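Local coordinates for surface-associated protein CshB (Streptococcus gordonii, PDB 6YZG), which is a streptococcal surface adhesin attached to the cell wall that probably binds host fibronectin, represented here by its non-repetitive domain 2, at residues G32-L37 and E128-G133; T38-K43 and G122-I127. One frame throughout, in Å; residues are numbered along the deposited sequence.

Contact 1 of 2, residues G32-L37 and E128-G133; sequences GYVVTL and EATYLG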
loop_
_atom_site.group_PDB
_atom_site.type_symbol
_atom_site.label_atom_id
_atom_site.label_comp_id
_atom_site.label_asym_id
_atom_site.label_seq_id
_atom_site.Cartn_x
_atom_site.Cartn_y
_atom_site.Cartn_z
ATOM N N GLY A 32 -17.341 27.146 -23.344
ATOM C CA GLY A 32 -18.139 28.169 -22.651
ATOM C C GLY A 32 -18.033 28.071 -21.116
ATOM O O GLY A 32 -18.548 29.010 -20.483
ATOM N N TYR A 33 -17.389 27.031 -20.583
ATOM C CA TYR A 33 -17.409 26.761 -19.105
ATOM C C TYR A 33 -15.979 26.975 -18.582
ATOM O O TYR A 33 -15.106 26.154 -18.897
ATOM C CB TYR A 33 -17.975 25.390 -18.840
ATOM C CG TYR A 33 -18.437 25.156 -17.424
ATOM C CD1 TYR A 33 -17.540 25.047 -16.381
ATOM C CD2 TYR A 33 -19.767 25.047 -17.125
ATOM C CE1 TYR A 33 -17.963 24.870 -15.071
ATOM C CE2 TYR A 33 -20.210 24.886 -15.823
ATOM C CZ TYR A 33 -19.293 24.798 -14.791
ATOM O OH TYR A 33 -19.688 24.629 -13.493
ATOM N N VAL A 34 -15.790 28.058 -17.822
ATOM C CA VAL A 34 -14.464 28.503 -17.361
ATOM C C VAL A 34 -14.410 28.349 -15.841
ATOM O O VAL A 34 -15.273 28.918 -15.139
ATOM C CB VAL A 34 -14.120 29.950 -17.750
ATOM C CG1 VAL A 34 -12.722 30.273 -17.196
ATOM C CG2 VAL A 34 -14.204 30.115 -19.267
ATOM N N VAL A 35 -13.387 27.653 -15.381
ATOM C CA VAL A 35 -13.142 27.562 -13.927
ATOM C C VAL A 35 -11.873 28.315 -13.595
ATOM O O VAL A 35 -10.858 28.257 -14.308
ATOM C CB VAL A 35 -13.052 26.099 -13.482
ATOM C CG1 VAL A 35 -14.337 25.344 -13.709
ATOM C CG2 VAL A 35 -11.908 25.363 -14.077
ATOM N N THR A 36 -11.956 29.054 -12.498
ATOM C CA THR A 36 -10.799 29.819 -12.027
ATOM C C THR A 36 -10.589 29.446 -10.579
ATOM O O THR A 36 -11.541 29.627 -9.758
ATOM C CB THR A 36 -11.000 31.324 -12.142
ATOM O OG1 THR A 36 -11.321 31.670 -13.515
ATOM C CG2 THR A 36 -9.770 32.068 -11.706
ATOM N N LEU A 37 -9.411 28.985 -10.225
ATOM C CA LEU A 37 -8.995 28.702 -8.857
ATOM C C LEU A 37 -8.033 29.817 -8.460
ATOM O O LEU A 37 -7.099 30.153 -9.223
ATOM C CB LEU A 37 -8.230 27.390 -8.710
ATOM C CG LEU A 37 -8.849 26.129 -9.288
ATOM C CD1 LEU A 37 -8.020 24.911 -8.924
ATOM C CD2 LEU A 37 -10.316 25.959 -9.065
ATOM N N GLU A 128 -14.341 29.857 -8.724
ATOM C CA GLU A 128 -15.383 30.555 -9.501
ATOM C C GLU A 128 -15.581 29.784 -10.802
ATOM O O GLU A 128 -14.624 29.398 -11.413
ATOM C CB GLU A 128 -14.909 31.964 -9.802
ATOM C CG GLU A 128 -15.664 32.714 -10.877
ATOM C CD GLU A 128 -14.806 33.930 -11.179
ATOM O OE1 GLU A 128 -14.574 34.682 -10.233
ATOM O OE2 GLU A 128 -14.249 34.010 -12.273
ATOM N N ALA A 129 -16.825 29.511 -11.120
ATOM C CA ALA A 129 -17.160 28.881 -12.400
ATOM C C ALA A 129 -18.078 29.822 -13.148
ATOM O O ALA A 129 -18.993 30.388 -12.542
ATOM C CB ALA A 129 -17.855 27.569 -12.198
ATOM N N THR A 130 -17.830 29.990 -14.437
ATOM C CA THR A 130 -18.744 30.775 -15.311
ATOM C C THR A 130 -19.140 29.956 -16.518
ATOM O O THR A 130 -18.371 29.173 -17.055
ATOM C CB THR A 130 -18.138 32.098 -15.736
ATOM O OG1 THR A 130 -16.983 31.830 -16.561
ATOM C CG2 THR A 130 -17.765 32.969 -14.564
ATOM N N TYR A 131 -20.401 30.114 -16.918
ATOM C CA TYR A 131 -20.916 29.474 -18.135
ATOM C C TYR A 131 -21.437 30.582 -19.049
ATOM O O TYR A 131 -22.299 31.313 -18.627
ATOM C CB TYR A 131 -21.959 28.393 -17.901
ATOM C CG TYR A 131 -22.378 27.733 -19.188
ATOM C CD1 TYR A 131 -21.469 27.077 -20.006
ATOM C CD2 TYR A 131 -23.684 27.872 -19.648
ATOM C CE1 TYR A 131 -21.848 26.504 -21.215
ATOM C CE2 TYR A 131 -24.084 27.288 -20.839
ATOM C CZ TYR A 131 -23.169 26.632 -21.635
ATOM O OH TYR A 131 -23.560 26.056 -22.828
ATOM N N LEU A 132 -20.755 30.745 -20.183
ATOM C CA LEU A 132 -21.046 31.858 -21.142
ATOM C C LEU A 132 -21.027 33.182 -20.394
ATOM O O LEU A 132 -21.977 34.027 -20.611
ATOM C CB LEU A 132 -22.399 31.600 -21.817
ATOM C CG LEU A 132 -22.563 30.303 -22.583
ATOM C CD1 LEU A 132 -23.977 30.206 -23.169
ATOM C CD2 LEU A 132 -21.519 30.142 -23.673
ATOM N N GLY A 133 -20.049 33.390 -19.506
ATOM C CA GLY A 133 -19.763 34.633 -18.789
ATOM C C GLY A 133 -20.590 34.855 -17.538
ATOM O O GLY A 133 -20.284 35.874 -16.865
HETATM O O HOH W 1 -17.754 31.460 -19.177
HETATM O O HOH W 2 -14.157 31.431 -14.038
#
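Tyr-33 and Val-35 meet Tyr-131 and Ala-129 as cross-strand neighbours in an antiparallel beta contact at one end of an antiparallel sheet, where strand 33-41 starts and strand 119-131 finishes, their short axes 166° apart. Backbone hydrogen bonds join Val-34 to Thr-130 and Thr-36 to Glu-128 in both directions, and a further bond, Leu-132 N to Gly-32 O at 2.8 Å, carries the pairing just past the strands. Tyr-33 has its ring swung away from its own backbone N (chi1 -162°), which lays the aromatic group along the facing strand. Its OH comes to 3.7 Å from Ala-129 CB, while Thr-130 O stands 4.0 Å above one ring face, toward the rim. The two tyrosine side chains cross almost perpendicularly, with Tyr-33 CD2 and Tyr-131 CD1 3.9 Å apart. Strand 119-131 turns back here as one arm of a beta hairpin: Leu-132 and Gly-133 link it to strand 134-144 with backbone angles that fit a type I' turn, and Leu-132 CG sits 3.7 Å above the Tyr-131 ring, over its centre. Val-136 of the returning strand packs against both tyrosines, and Val-267 of the second subunit packs on them too. The face bearing Val-34, Thr-36, Glu-128 and Thr-130 carries polar side chains and two bound waters. Thr-130 holds OG1 between its backbone N and carbonyl carbon (chi1 65°), 3.6 Å from Val-34 CB; from there the hydroxyl hydrogen-bonds, at 2.8 Å, a water that also donates to Gly-32 O and accepts from Gly-133 N. Thr-36 and Glu-128 run side by side in the same direction, and a second water, 2.9 Å from Thr-36 OG1, lies among that hydroxyl, Glu-128 OE2 and Val-34 O.

Contact 2 of 2, residues T38-K43 and G122-I127; sequences TVKELK and GVKFDI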
loop_
_atom_site.group_PDB
_atom_site.type_symbol
_atom_site.label_atom_id
_atom_site.label_comp_id
_atom_site.label_asym_id
_atom_site.label_seq_id
_atom_site.Cartn_x
_atom_site.Cartn_y
_atom_site.Cartn_z
ATOM N N THR A 38 -8.220 30.370 -7.276
ATOM C CA THR A 38 -7.293 31.363 -6.724
ATOM C C THR A 38 -6.791 30.876 -5.376
ATOM O O THR A 38 -7.624 30.472 -4.559
ATOM C CB THR A 38 -7.956 32.729 -6.517
ATOM O OG1 THR A 38 -8.540 33.178 -7.760
ATOM C CG2 THR A 38 -6.972 33.769 -6.048
ATOM N N VAL A 39 -5.484 30.858 -5.169
ATOM C CA VAL A 39 -4.948 30.457 -3.858
ATOM C C VAL A 39 -5.291 31.489 -2.805
ATOM O O VAL A 39 -4.877 32.680 -2.953
ATOM C CB VAL A 39 -3.457 30.202 -3.928
ATOM C CG1 VAL A 39 -2.968 29.841 -2.562
ATOM C CG2 VAL A 39 -3.090 29.176 -4.972
ATOM N N LYS A 40 -6.088 31.120 -1.805
ATOM C CA LYS A 40 -6.500 32.040 -0.712
ATOM C C LYS A 40 -5.511 31.892 0.455
ATOM O O LYS A 40 -5.230 32.888 1.132
ATOM C CB LYS A 40 -7.911 31.648 -0.269
ATOM C CG LYS A 40 -8.487 32.494 0.853
ATOM C CD LYS A 40 -9.900 32.112 1.179
ATOM C CE LYS A 40 -10.528 33.057 2.177
ATOM N NZ LYS A 40 -11.945 33.288 1.826
ATOM N N GLU A 41 -5.098 30.649 0.759
ATOM C CA GLU A 41 -4.281 30.341 1.955
ATOM C C GLU A 41 -3.357 29.171 1.638
ATOM O O GLU A 41 -3.754 28.272 0.865
ATOM C CB GLU A 41 -5.168 29.933 3.146
ATOM C CG GLU A 41 -6.099 30.992 3.640
ATOM C CD GLU A 41 -6.768 30.524 4.915
ATOM O OE1 GLU A 41 -6.508 31.155 5.976
ATOM O OE2 GLU A 41 -7.411 29.444 4.857
ATOM N N LEU A 42 -2.150 29.198 2.167
ATOM C CA LEU A 42 -1.193 28.092 2.124
ATOM C C LEU A 42 -0.777 27.817 3.578
ATOM O O LEU A 42 0.301 28.309 4.065
ATOM C CB LEU A 42 0.015 28.436 1.233
ATOM C CG LEU A 42 -0.325 28.495 -0.241
ATOM C CD1 LEU A 42 0.644 29.384 -1.012
ATOM C CD2 LEU A 42 -0.332 27.095 -0.829
ATOM N N LYS A 43 -1.572 27.023 4.246
ATOM C CA LYS A 43 -1.387 26.740 5.671
ATOM C C LYS A 43 -1.863 25.343 5.965
ATOM O O LYS A 43 -2.780 24.793 5.320
ATOM C CB LYS A 43 -2.122 27.729 6.567
ATOM C CG LYS A 43 -1.601 29.159 6.545
ATOM C CD LYS A 43 -2.113 29.951 7.817
ATOM C CE LYS A 43 -1.375 31.240 8.111
ATOM N NZ LYS A 43 0.105 31.075 8.160
ATOM N N GLY A 122 -1.039 22.559 3.534
ATOM C CA GLY A 122 -2.407 22.646 2.988
ATOM C C GLY A 122 -2.514 23.808 2.044
ATOM O O GLY A 122 -1.612 24.666 1.944
ATOM N N VAL A 123 -3.598 23.812 1.327
ATOM C CA VAL A 123 -3.953 24.882 0.366
ATOM C C VAL A 123 -5.450 25.095 0.421
ATOM O O VAL A 123 -6.206 24.099 0.472
ATOM C CB VAL A 123 -3.490 24.538 -1.056
ATOM C CG1 VAL A 123 -4.046 23.227 -1.591
ATOM C CG2 VAL A 123 -3.716 25.753 -1.964
ATOM N N LYS A 124 -5.897 26.347 0.388
ATOM C CA LYS A 124 -7.322 26.659 0.243
ATOM C C LYS A 124 -7.482 27.526 -1.003
ATOM O O LYS A 124 -6.725 28.488 -1.185
ATOM C CB LYS A 124 -7.840 27.390 1.450
ATOM C CG LYS A 124 -9.345 27.487 1.488
ATOM C CD LYS A 124 -9.821 28.034 2.831
ATOM C CE LYS A 124 -11.246 27.696 3.204
ATOM N NZ LYS A 124 -11.338 27.428 4.667
ATOM N N PHE A 125 -8.403 27.107 -1.839
ATOM C CA PHE A 125 -8.715 27.821 -3.088
ATOM C C PHE A 125 -10.098 28.464 -3.033
ATOM O O PHE A 125 -11.023 27.881 -2.586
ATOM C CB PHE A 125 -8.801 26.816 -4.243
ATOM C CG PHE A 125 -7.506 26.144 -4.626
ATOM C CD1 PHE A 125 -6.540 26.810 -5.354
ATOM C CD2 PHE A 125 -7.246 24.849 -4.259
ATOM C CE1 PHE A 125 -5.352 26.197 -5.717
ATOM C CE2 PHE A 125 -6.059 24.243 -4.613
ATOM C CZ PHE A 125 -5.124 24.903 -5.353
ATOM N N ASP A 126 -10.143 29.677 -3.563
ATOM C CA ASP A 126 -11.421 30.328 -3.908
ATOM C C ASP A 126 -11.735 29.759 -5.298
ATOM O O ASP A 126 -10.840 29.641 -6.107
ATOM C CB ASP A 126 -11.303 31.856 -3.894
ATOM C CG ASP A 126 -11.404 32.506 -2.512
ATOM O OD1 ASP A 126 -12.266 32.143 -1.752
ATOM O OD2 ASP A 126 -10.592 33.369 -2.216
ATOM N N ILE A 127 -12.968 29.378 -5.511
ATOM C CA ILE A 127 -13.378 28.774 -6.803
ATOM C C ILE A 127 -14.460 29.634 -7.429
ATOM O O ILE A 127 -15.359 30.006 -6.728
ATOM C CB ILE A 127 -13.963 27.371 -6.578
ATOM C CG1 ILE A 127 -12.942 26.404 -5.999
ATOM C CG2 ILE A 127 -14.588 26.832 -7.855
ATOM C CD1 ILE A 127 -13.675 25.214 -5.457
HETATM O O HOH W 3 -11.103 32.148 -8.299
HETATM O O HOH W 4 -9.450 28.839 6.112
#
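Glu-41 and Lys-124 lie alongside each other and point the same way, the glutamate pressing its carboxylate against the aliphatic part of the lysine, with OE2 3.4 Å from Lys-124 CD. Their charged ends stop short of a salt bridge; instead a water donates to Glu-41 OE2 and accepts from Lys-124 NZ at 2.8 Å. Lys-124 reaches this position because CG is turned away from its backbone N (chi1 -168°) and the chain runs out extended before bending at its end. Lys-40 slants across Asp-126: its CD is 3.7 Å from Asp-126 OD2, and its NZ makes a long salt bridge, 3.8 Å, to Asp-126 OD1. The stronger partner of that ammonium is Glu-245 of the second subunit, so the lysine lies between two carboxylates and probably offsets their mutual repulsion. Lys-40 and Glu-41 both face Lys-124, which makes this a classic beta bulge. Lys-124 O receives Lys-40 N at 2.8 Å and, weakly, Glu-41 N at 3.3 Å; the extra residue shifts the register, and the short segments cross at 129°. Before the bulge, Thr-38 and Asp-126 exchange two backbone hydrogen bonds, and a water hydrogen-bonds Thr-38 OG1. The face carrying Val-39, Val-123 and Phe-125 is apolar. Val-39 CG2 touches Phe-125 CE1 at 3.8 Å, its side chain inclined to that of the phenylalanine, and Val-123 CG2 rests 3.7 Å above one face of the ring, toward the rim. The same methyl meets Leu-42 CD2, whose side chain runs beside Val-123. Met-260 of the second subunit packs on Phe-125. Beyond the pair, Val-39 bonds through its backbone to Gly-22 and Thr-23, leading into strand 24-30, while residues 122-126 also pair antiparallel with a strand of the second subunit, continuing the sheet across the interface.

Contacts 1 and 2 are consecutive lengths of one antiparallel pairing between strands 33-41 and 119-131, with centres about 18 Å apart. Along the chain the order is 32-37, 38-43, 122-127, 128-133, so contact 2 is nested inside the loop that contact 1 closes. They meet where Leu-37 of contact 1 packs on Phe-125 and Ile-127 of contact 2, keeping the apolar face continuous. The pairing is regular in contact 1 and bulged in contact 2. Both lie in non-repetitive domain 2 of the adhesin, and both touch the second subunit, so one strand pair contributes to the domain's sheet and to the interface between the two subunits of this assembly.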